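Local atomic coordinates of LPXTG family cell surface protein Fms2 (PDB entry 5FCE), a protein that probably mediates adhesion of Enterococcus faecium as a cell-wall-anchored surface protein, of which this chain is the ligand-binding domain. Residues 81-92 / 103-113. Sequence-based numbering, arbitrary orientation.
Sequences IDEIKSKDKVDL and TENLKPSSWTV
Lys89 NZ is gripped by two carboxylates. Asp91 OD2 takes it at 2.6 Å through its syn lone pair, whereas Glu104 OE1, across the contact, receives it at 2.9 Å through the anti lone pair. The lysine chain runs straight from a CG anti to the backbone N (chi1 -176°) and bends only at its last torsion, which brings the ammonium between the two acids and probably offsets the repulsion of their like charges. Asp91 OD1, which also takes a weak bond from Lys89 NZ, accepts the backbone N of Asn105 at 3.0 Å, met nearly head-on, so the carboxylate ties the lysine to the loop at Asn105 that follows strand 99-103. Strands 91-96 and 99-103 form a hairpin at the margin of the four-stranded antiparallel sheet in this flattened barrel, the ligand-binding domain of a family classed as immunoglobulin-like. Leu92 and Thr103 are an antiparallel hydrogen-bonded pair: Leu92 N donates to Thr103 O and Thr103 N to Leu92 O, each N to O distance being 2.9 Å; beyond them Leu106 N reaches Val90 O at 2.8 Å. A bridging water then joins Val90 N to Asn105 OD1 and Lys107 N. Further along, the polar seam gives way to an apolar one between helix 81-85 and the chain leading into strand 112-114. The Pro108 ring lies over two methyl groups, its CB 3.6 Å from Ile84 CG2 and its CG next to Val90 CG2. The side chains of Ile84 and Trp111 cross at about a right angle, with CG2 near CH2 and CZ3 of the six-membered ring, while Ile81 CD1 lies 3.7 Å from Trp111 CE3, the two side chains running alongside in opposite directions. The indole is held from its other end by NE1, which donates to Leu106 O from above the carbonyl plane, and Ile22 of strand 21-28 packs against both Trp111 and Ile84.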
loop_
_atom_site.group_PDB
_atom_site.type_symbol
_atom_site.label_atom_id
_atom_site.label_comp_id
_atom_site.label_asym_id
_atom_site.label_seq_id
_atom_site.Cartn_x
_atom_site.Cartn_y
_atom_site.Cartn_z
ATOM N N ILE A 81 -1.132 -15.011 1.842
ATOM C CA ILE A 81 -0.431 -14.379 2.958
ATOM C C ILE A 81 0.840 -15.161 3.315
ATOM O O ILE A 81 1.858 -14.561 3.650
ATOM C CB ILE A 81 -1.354 -14.134 4.169
ATOM C CG1 ILE A 81 -0.606 -13.376 5.283
ATOM C CG2 ILE A 81 -1.930 -15.457 4.691
ATOM C CD1 ILE A 81 -0.174 -11.952 4.875
ATOM N N ASP A 82 0.803 -16.492 3.203
ATOM C CA ASP A 82 2.017 -17.282 3.451
ATOM C C ASP A 82 3.159 -16.862 2.523
ATOM O O ASP A 82 4.298 -16.671 2.960
ATOM C CB ASP A 82 1.754 -18.787 3.311
ATOM C CG ASP A 82 0.992 -19.358 4.484
ATOM O OD1 ASP A 82 0.830 -18.636 5.493
ATOM O OD2 ASP A 82 0.567 -20.538 4.401
ATOM N N GLU A 83 2.844 -16.691 1.242
ATOM C CA GLU A 83 3.846 -16.287 0.268
ATOM C C GLU A 83 4.341 -14.866 0.514
ATOM O O GLU A 83 5.522 -14.571 0.326
ATOM C CB GLU A 83 3.293 -16.432 -1.152
ATOM C CG GLU A 83 3.106 -17.885 -1.563
ATOM C CD GLU A 83 4.425 -18.570 -1.864
ATOM O OE1 GLU A 83 5.386 -17.860 -2.224
ATOM O OE2 GLU A 83 4.493 -19.816 -1.770
ATOM N N ILE A 84 3.437 -13.991 0.942
ATOM C CA ILE A 84 3.816 -12.602 1.216
ATOM C C ILE A 84 4.787 -12.571 2.397
ATOM O O ILE A 84 5.764 -11.830 2.389
ATOM C CB ILE A 84 2.594 -11.716 1.538
ATOM C CG1 ILE A 84 1.685 -11.557 0.318
ATOM C CG2 ILE A 84 3.040 -10.303 1.997
ATOM C CD1 ILE A 84 0.359 -10.908 0.658
ATOM N N LYS A 85 4.530 -13.392 3.408
ATOM C CA LYS A 85 5.375 -13.383 4.602
ATOM C C LYS A 85 6.757 -13.987 4.337
ATOM O O LYS A 85 7.680 -13.829 5.143
ATOM C CB LYS A 85 4.679 -14.126 5.746
ATOM C CG LYS A 85 3.522 -13.342 6.375
ATOM C CD LYS A 85 2.659 -14.235 7.255
ATOM C CE LYS A 85 3.447 -14.832 8.400
ATOM N NZ LYS A 85 2.623 -15.857 9.099
ATOM N N SER A 86 6.895 -14.669 3.204
ATOM C CA SER A 86 8.150 -15.317 2.817
ATOM C C SER A 86 9.115 -14.304 2.210
ATOM O O SER A 86 10.320 -14.563 2.095
ATOM C CB SER A 86 7.877 -16.438 1.802
ATOM O OG SER A 86 7.871 -15.924 0.471
ATOM N N LYS A 87 8.585 -13.146 1.825
ATOM C CA LYS A 87 9.389 -12.127 1.158
ATOM C C LYS A 87 10.281 -11.360 2.123
ATOM O O LYS A 87 9.964 -11.214 3.314
ATOM C CB LYS A 87 8.499 -11.155 0.377
ATOM C CG LYS A 87 7.555 -11.849 -0.628
ATOM C CD LYS A 87 8.325 -12.753 -1.588
ATOM C CE LYS A 87 7.401 -13.490 -2.552
ATOM N NZ LYS A 87 8.173 -14.356 -3.502
ATOM N N ASP A 88 11.401 -10.868 1.609
ATOM C CA ASP A 88 12.355 -10.154 2.447
ATOM C C ASP A 88 11.921 -8.733 2.802
ATOM O O ASP A 88 12.303 -8.199 3.850
ATOM C CB ASP A 88 13.740 -10.142 1.785
ATOM C CG ASP A 88 14.299 -11.542 1.573
ATOM O OD1 ASP A 88 14.671 -12.197 2.574
ATOM O OD2 ASP A 88 14.370 -11.982 0.402
ATOM N N LYS A 89 11.124 -8.122 1.931
ATOM C CA LYS A 89 10.759 -6.717 2.085
ATOM C C LYS A 89 9.524 -6.391 1.252
ATOM O O LYS A 89 9.499 -6.652 0.040
ATOM C CB LYS A 89 11.909 -5.841 1.617
ATOM C CG LYS A 89 11.691 -4.353 1.809
ATOM C CD LYS A 89 12.837 -3.579 1.188
ATOM C CE LYS A 89 12.754 -2.118 1.539
ATOM N NZ LYS A 89 12.473 -1.297 0.332
ATOM N N VAL A 90 8.508 -5.822 1.891
ATOM C CA VAL A 90 7.298 -5.425 1.177
ATOM C C VAL A 90 7.216 -3.909 1.205
ATOM O O VAL A 90 7.302 -3.309 2.277
ATOM C CB VAL A 90 6.033 -6.027 1.821
ATOM C CG1 VAL A 90 4.774 -5.498 1.135
ATOM C CG2 VAL A 90 6.073 -7.546 1.767
ATOM N N ASP A 91 7.072 -3.291 0.035
ATOM C CA ASP A 91 6.931 -1.841 -0.048
ATOM C C ASP A 91 5.582 -1.466 -0.646
ATOM O O ASP A 91 4.990 -2.251 -1.403
ATOM C CB ASP A 91 8.025 -1.220 -0.929
ATOM C CG ASP A 91 9.425 -1.406 -0.371
ATOM O OD1 ASP A 91 9.583 -1.548 0.855
ATOM O OD2 ASP A 91 10.383 -1.407 -1.175
ATOM N N LEU A 92 5.110 -0.267 -0.307
ATOM C CA LEU A 92 3.942 0.323 -0.962
ATOM C C LEU A 92 4.387 1.537 -1.761
ATOM O O LEU A 92 4.994 2.460 -1.219
ATOM C CB LEU A 92 2.889 0.744 0.072
ATOM C CG LEU A 92 1.628 1.405 -0.493
ATOM C CD1 LEU A 92 0.731 0.373 -1.217
ATOM C CD2 LEU A 92 0.858 2.155 0.612
ATOM N N THR A 103 6.634 3.963 0.585
ATOM C CA THR A 103 6.671 3.643 2.005
ATOM C C THR A 103 7.269 2.251 2.109
ATOM O O THR A 103 6.704 1.294 1.569
ATOM C CB THR A 103 5.263 3.631 2.606
ATOM O OG1 THR A 103 4.635 4.894 2.367
ATOM C CG2 THR A 103 5.298 3.349 4.101
ATOM N N GLU A 104 8.410 2.138 2.785
ATOM C CA GLU A 104 9.192 0.909 2.782
ATOM C C GLU A 104 8.893 0.014 3.974
ATOM O O GLU A 104 8.492 0.495 5.034
ATOM C CB GLU A 104 10.689 1.225 2.776
ATOM C CG GLU A 104 11.199 1.869 1.484
ATOM C CD GLU A 104 12.688 2.172 1.551
ATOM O OE1 GLU A 104 13.499 1.268 1.255
ATOM O OE2 GLU A 104 13.050 3.311 1.915
ATOM N N ASN A 105 9.096 -1.285 3.769
ATOM C CA ASN A 105 9.164 -2.281 4.842
ATOM C C ASN A 105 7.876 -2.442 5.649
ATOM O O ASN A 105 7.833 -2.131 6.851
ATOM C CB ASN A 105 10.364 -2.005 5.764
ATOM C CG ASN A 105 10.763 -3.221 6.579
ATOM O OD1 ASN A 105 10.608 -4.361 6.130
ATOM N ND2 ASN A 105 11.273 -2.989 7.787
ATOM N N LEU A 106 6.843 -2.967 4.991
ATOM C CA LEU A 106 5.524 -3.049 5.600
ATOM C C LEU A 106 5.372 -4.238 6.555
ATOM O O LEU A 106 4.357 -4.346 7.226
ATOM C CB LEU A 106 4.414 -3.047 4.541
ATOM C CG LEU A 106 3.906 -1.649 4.177
ATOM C CD1 LEU A 106 5.024 -0.684 3.906
ATOM C CD2 LEU A 106 2.980 -1.720 2.983
ATOM N N LYS A 107 6.390 -5.100 6.607
ATOM C CA LYS A 107 6.513 -6.134 7.650
ATOM C C LYS A 107 5.281 -7.038 7.792
ATOM O O LYS A 107 4.584 -7.002 8.813
ATOM C CB LYS A 107 6.849 -5.490 9.001
ATOM C CG LYS A 107 8.086 -4.599 8.964
ATOM C CD LYS A 107 8.457 -4.163 10.364
ATOM C CE LYS A 107 8.967 -2.737 10.388
ATOM N NZ LYS A 107 9.303 -2.354 11.794
ATOM N N PRO A 108 5.019 -7.873 6.769
ATOM C CA PRO A 108 3.806 -8.700 6.744
ATOM C C PRO A 108 3.672 -9.659 7.944
ATOM O O PRO A 108 2.557 -10.040 8.285
ATOM C CB PRO A 108 3.918 -9.464 5.411
ATOM C CG PRO A 108 5.358 -9.410 5.037
ATOM C CD PRO A 108 5.879 -8.098 5.594
ATOM N N SER A 109 4.784 -10.011 8.585
ATOM C CA SER A 109 4.744 -10.789 9.825
ATOM C C SER A 109 3.917 -10.095 10.917
ATOM O O SER A 109 3.373 -10.756 11.804
ATOM C CB SER A 109 6.161 -11.037 10.351
ATOM O OG SER A 109 6.693 -9.856 10.943
ATOM N N SER A 110 3.830 -8.765 10.854
ATOM C CA SER A 110 3.113 -7.990 11.869
ATOM C C SER A 110 1.634 -7.760 11.541
ATOM O O SER A 110 0.879 -7.256 12.380
ATOM C CB SER A 110 3.792 -6.641 12.113
ATOM O OG SER A 110 3.661 -5.794 10.971
ATOM N N TRP A 111 1.221 -8.137 10.333
ATOM C CA TRP A 111 -0.143 -7.856 9.876
ATOM C C TRP A 111 -1.208 -8.660 10.616
ATOM O O TRP A 111 -0.976 -9.793 11.020
ATOM C CB TRP A 111 -0.280 -8.167 8.382
ATOM C CG TRP A 111 0.558 -7.330 7.482
ATOM C CD1 TRP A 111 1.391 -6.311 7.835
ATOM C CD2 TRP A 111 0.622 -7.431 6.061
ATOM N NE1 TRP A 111 1.994 -5.787 6.711
ATOM C CE2 TRP A 111 1.529 -6.456 5.606
ATOM C CE3 TRP A 111 0.020 -8.273 5.125
ATOM C CZ2 TRP A 111 1.836 -6.288 4.263
ATOM C CZ3 TRP A 111 0.318 -8.101 3.786
ATOM C CH2 TRP A 111 1.218 -7.124 3.369
ATOM N N THR A 112 -2.373 -8.046 10.792
ATOM C CA THR A 112 -3.561 -8.755 11.245
ATOM C C THR A 112 -4.035 -9.599 10.070
ATOM O O THR A 112 -4.121 -9.101 8.946
ATOM C CB THR A 112 -4.665 -7.763 11.670
ATOM O OG1 THR A 112 -4.126 -6.836 12.631
ATOM C CG2 THR A 112 -5.838 -8.490 12.308
ATOM N N VAL A 113 -4.311 -10.878 10.318
ATOM C CA VAL A 113 -4.774 -11.783 9.265
ATOM C C VAL A 113 -6.086 -12.408 9.732
ATOM O O VAL A 113 -6.122 -13.100 10.756
ATOM C CB VAL A 113 -3.745 -12.899 8.961
ATOM C CG1 VAL A 113 -4.248 -13.811 7.855
ATOM C CG2 VAL A 113 -2.403 -12.312 8.573
HETATM O O HOH W 1 3.265 -13.833 11.803
HETATM O O HOH W 2 8.605 -5.765 4.979
#